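Local coordinates for binding domain (Hc) of Paraclostridial Mosquitocidal Protein 1 (Paraclostridium bifermentans, PDB 6HOX) that probably recognises host nerve cells as the receptor-binding part of a botulinum-like neurotoxin that targets Anopheles mosquitoes, at residues W123-K128 / L132-K137. Numbering follows the deposited sequence.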
ATOM      1  N   TRP A 123     -18.423  -4.478  19.186  1.00 22.95           N
ATOM      2  CA  TRP A 123     -17.327  -3.750  18.573  1.00 24.60           C
ATOM      3  C   TRP A 123     -17.673  -3.371  17.129  1.00 24.58           C
ATOM      4  O   TRP A 123     -18.576  -3.962  16.499  1.00 24.40           O
ATOM      5  CB  TRP A 123     -16.023  -4.559  18.661  1.00 25.17           C
ATOM      6  CG  TRP A 123     -16.063  -5.888  17.979  1.00 25.99           C
ATOM      7  CD1 TRP A 123     -16.286  -7.098  18.563  1.00 28.31           C
ATOM      8  CD2 TRP A 123     -15.858  -6.152  16.577  1.00 24.39           C
ATOM      9  NE1 TRP A 123     -16.271  -8.090  17.621  1.00 29.25           N
ATOM     10  CE2 TRP A 123     -15.993  -7.546  16.397  1.00 27.30           C
ATOM     11  CE3 TRP A 123     -15.593  -5.356  15.460  1.00 22.74           C
ATOM     12  CZ2 TRP A 123     -15.869  -8.157  15.148  1.00 25.94           C
ATOM     13  CZ3 TRP A 123     -15.462  -5.963  14.227  1.00 24.60           C
ATOM     14  CH2 TRP A 123     -15.600  -7.342  14.076  1.00 24.33           C
ATOM     15  N   LYS A 124     -16.966  -2.360  16.616  1.00 25.43           N
ATOM     16  CA  LYS A 124     -17.000  -2.061  15.204  1.00 24.85           C
ATOM     17  C   LYS A 124     -15.695  -1.414  14.746  1.00 24.35           C
ATOM     18  O   LYS A 124     -14.946  -0.834  15.523  1.00 25.29           O
ATOM     19  CB  LYS A 124     -18.173  -1.148  14.863  1.00 26.42           C
ATOM     20  CG  LYS A 124     -18.150   0.219  15.517  1.00 28.08           C
ATOM     21  CD  LYS A 124     -19.153   1.162  14.891  1.00 29.64           C
ATOM     22  CE  LYS A 124     -20.582   0.738  15.128  1.00 27.82           C
ATOM     23  NZ  LYS A 124     -21.529   1.714  14.556  1.00 28.08           N
ATOM     24  N   ILE A 125     -15.467  -1.530  13.440  1.00 23.90           N
ATOM     25  CA  ILE A 125     -14.388  -0.881  12.702  1.00 23.10           C
ATOM     26  C   ILE A 125     -15.060   0.094  11.736  1.00 23.86           C
ATOM     27  O   ILE A 125     -15.919  -0.325  10.938  1.00 22.34           O
ATOM     28  CB  ILE A 125     -13.525  -1.917  11.962  1.00 22.04           C
ATOM     29  CG1 ILE A 125     -12.783  -2.841  12.924  1.00 23.41           C
ATOM     30  CG2 ILE A 125     -12.555  -1.238  11.014  1.00 23.49           C
ATOM     31  CD1 ILE A 125     -12.336  -4.163  12.312  1.00 23.34           C
ATOM     32  N   SER A 126     -14.690   1.379  11.855  1.00 23.76           N
ATOM     33  CA  SER A 126     -15.264   2.482  11.108  1.00 24.45           C
ATOM     34  C   SER A 126     -14.172   3.315  10.437  1.00 24.77           C
ATOM     35  O   SER A 126     -12.999   3.215  10.765  1.00 24.56           O
ATOM     36  CB  SER A 126     -16.121   3.351  11.994  1.00 26.13           C
ATOM     37  OG  SER A 126     -17.168   2.574  12.544  1.00 28.42           O
ATOM     38  N   LEU A 127     -14.614   4.166   9.512  1.00 26.99           N
ATOM     39  CA  LEU A 127     -13.801   5.178   8.905  1.00 29.59           C
ATOM     40  C   LEU A 127     -14.341   6.545   9.308  1.00 28.59           C
ATOM     41  O   LEU A 127     -15.556   6.717   9.447  1.00 29.17           O
ATOM     42  CB  LEU A 127     -13.834   4.997   7.386  1.00 31.51           C
ATOM     43  CG  LEU A 127     -13.232   3.689   6.873  1.00 36.58           C
ATOM     44  CD1 LEU A 127     -13.465   3.533   5.371  1.00 40.15           C
ATOM     45  CD2 LEU A 127     -11.747   3.622   7.192  1.00 36.87           C
ATOM     46  N   LYS A 128     -13.416   7.493   9.476  1.00 29.93           N
ATOM     47  CA  LYS A 128     -13.723   8.862   9.833  1.00 31.46           C
ATOM     48  C   LYS A 128     -12.593   9.799   9.380  1.00 31.65           C
ATOM     49  O   LYS A 128     -11.452   9.644   9.805  1.00 29.47           O
ATOM     50  CB  LYS A 128     -13.872   8.973  11.351  1.00 33.04           C
ATOM     51  CG  LYS A 128     -14.264  10.360  11.842  1.00 35.41           C
ATOM     52  CD  LYS A 128     -14.294  10.484  13.338  1.00 36.21           C
ATOM     53  CE  LYS A 128     -15.012  11.733  13.790  1.00 39.64           C
ATOM     54  NZ  LYS A 128     -15.004  11.850  15.266  1.00 43.94           N
ATOM     55  N   LEU A 132      -9.088   5.667  10.759  1.00 29.99           N
ATOM     56  CA  LEU A 132      -9.712   4.390  11.120  1.00 29.05           C
ATOM     57  C   LEU A 132     -10.137   4.494  12.583  1.00 25.80           C
ATOM     58  O   LEU A 132      -9.421   5.109  13.385  1.00 23.22           O
ATOM     59  CB  LEU A 132      -8.685   3.272  10.902  1.00 32.56           C
ATOM     60  CG  LEU A 132      -9.224   1.850  10.744  1.00 37.39           C
ATOM     61  CD1 LEU A 132      -9.995   1.682   9.453  1.00 40.31           C
ATOM     62  CD2 LEU A 132      -8.091   0.849  10.785  1.00 42.80           C
ATOM     63  N   VAL A 133     -11.326   3.968  12.886  1.00 22.86           N
ATOM     64  CA  VAL A 133     -11.878   3.905  14.236  1.00 23.97           C
ATOM     65  C   VAL A 133     -12.076   2.439  14.613  1.00 23.58           C
ATOM     66  O   VAL A 133     -12.715   1.698  13.850  1.00 25.68           O
ATOM     67  CB  VAL A 133     -13.232   4.629  14.333  1.00 25.28           C
ATOM     68  CG1 VAL A 133     -13.825   4.516  15.735  1.00 25.71           C
ATOM     69  CG2 VAL A 133     -13.097   6.086  13.913  1.00 26.73           C
ATOM     70  N   TRP A 134     -11.547   2.070  15.780  1.00 20.78           N
ATOM     71  CA  TRP A 134     -11.876   0.861  16.507  1.00 23.02           C
ATOM     72  C   TRP A 134     -12.671   1.279  17.742  1.00 22.97           C
ATOM     73  O   TRP A 134     -12.226   2.143  18.501  1.00 23.20           O
ATOM     74  CB  TRP A 134     -10.612   0.067  16.887  1.00 23.58           C
ATOM     75  CG  TRP A 134     -10.850  -1.001  17.903  1.00 25.60           C
ATOM     76  CD1 TRP A 134     -10.490  -0.977  19.223  1.00 25.94           C
ATOM     77  CD2 TRP A 134     -11.526  -2.252  17.694  1.00 26.51           C
ATOM     78  NE1 TRP A 134     -10.873  -2.140  19.835  1.00 26.83           N
ATOM     79  CE2 TRP A 134     -11.512  -2.938  18.923  1.00 27.25           C
ATOM     80  CE3 TRP A 134     -12.098  -2.874  16.581  1.00 28.47           C
ATOM     81  CZ2 TRP A 134     -12.071  -4.203  19.073  1.00 29.19           C
ATOM     82  CZ3 TRP A 134     -12.659  -4.119  16.727  1.00 28.99           C
ATOM     83  CH2 TRP A 134     -12.654  -4.768  17.963  1.00 30.68           C
ATOM     84  N   ARG A 135     -13.848   0.688  17.931  1.00 22.24           N
ATOM     85  CA  ARG A 135     -14.637   1.012  19.104  1.00 24.83           C
ATOM     86  C   ARG A 135     -15.203  -0.269  19.722  1.00 26.20           C
ATOM     87  O   ARG A 135     -15.673  -1.168  18.992  1.00 24.69           O
ATOM     88  CB  ARG A 135     -15.760   1.994  18.766  1.00 26.12           C
ATOM     89  CG  ARG A 135     -16.710   2.213  19.940  1.00 30.44           C
ATOM     90  CD  ARG A 135     -17.750   3.297  19.750  1.00 31.65           C
ATOM     91  NE  ARG A 135     -17.103   4.580  19.495  1.00 33.80           N
ATOM     92  CZ  ARG A 135     -17.052   5.163  18.302  1.00 32.59           C
ATOM     93  NH1 ARG A 135     -17.894   4.786  17.355  1.00 32.36           N
ATOM     94  NH2 ARG A 135     -16.158   6.113  18.069  1.00 32.17           N
ATOM     95  N   MET A 136     -15.127  -0.325  21.060  1.00 25.23           N
ATOM     96  CA  MET A 136     -15.760  -1.322  21.911  1.00 25.92           C
ATOM     97  C   MET A 136     -16.786  -0.626  22.822  1.00 27.63           C
ATOM     98  O   MET A 136     -16.525   0.469  23.343  1.00 25.85           O
ATOM     99  CB  MET A 136     -14.713  -2.030  22.777  1.00 26.92           C
ATOM    100  CG  MET A 136     -13.808  -2.953  21.968  1.00 28.46           C
ATOM    101  SD  MET A 136     -12.439  -3.640  22.913  1.00 31.67           S
ATOM    102  CE  MET A 136     -11.581  -2.132  23.298  1.00 28.43           C
ATOM    103  N   LYS A 137     -17.958  -1.250  22.981  1.00 27.47           N
ATOM    104  CA  LYS A 137     -18.969  -0.794  23.929  1.00 28.43           C
ATOM    105  C   LYS A 137     -19.509  -2.005  24.692  1.00 27.48           C
ATOM    106  O   LYS A 137     -19.902  -2.991  24.097  1.00 26.90           O
ATOM    107  CB  LYS A 137     -20.087  -0.039  23.211  1.00 30.29           C
ATOM    108  CG  LYS A 137     -21.119   0.592  24.135  1.00 32.90           C
ATOM    109  CD  LYS A 137     -22.499   0.691  23.545  1.00 37.04           C
ATOM    110  CE  LYS A 137     -22.725   1.903  22.677  1.00 38.20           C
ATOM    111  NZ  LYS A 137     -24.170   2.037  22.379  1.00 41.03           N
TER
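Ser-126 and Val-133 form the tighter of two hydrogen-bonded pairs between these antiparallel strands. Ser-126 N reaches Val-133 O at 2.8 Å, nearly straight (N-H...O 170°) and in the carbonyl plane; the return bond from Val-133 N is equally short, but it meets Ser-126 O from above the carbonyl plane, 39° out of it. Lys-124 and Arg-135 make the second pair, a little longer, with Lys-124 N 3.0 Å from Arg-135 O. Carbonyl oxygens also collect CA-H...O contacts, the shortest from Trp-123 CA to Arg-135 O at 3.1 Å.

On the face carrying these two side chains, Lys-124 NZ and Arg-135 NH1 lie 5.5 Å apart among carboxylates: Asp-113 holds the lysine by a salt bridge, Glu-111 and Asp-145 the arginine. Farther along, Lys-128 CB rests on Val-133 CG2.

The other face is apolar. Trp-123 has its CG tucked between backbone N and carbonyl carbon (chi1 60°), which lays the CB-CG-CE3 side of the indole against Trp-134 CZ3 and CH2 while the rest of the ring leads away from the strand. The two ring systems are near parallel but slid so far that they barely overlap; Trp-123 CE3 comes to 3.4 Å from Trp-134 CZ3, while Trp-134 CH2 presses against Trp-123 CB. Ile-125 CG1 meets the edge of the Trp-134 ring, in its plane, 3.7 Å from CE3. Near the turn, Leu-127 CD2 and Leu-132 CD1 are tightly packed at 3.5 Å. Phe-83 meets Trp-123 edge-to-face.

The result is a twisted beta hairpin, one face mixed, the other apolar and packed through Leu-132, Trp-134 and Met-136 onto strand 167-174 of the opposing sheet, as in the concanavalin-like jelly-roll sandwich of HCN, the N-terminal receptor-binding subdomain of clostridial neurotoxins.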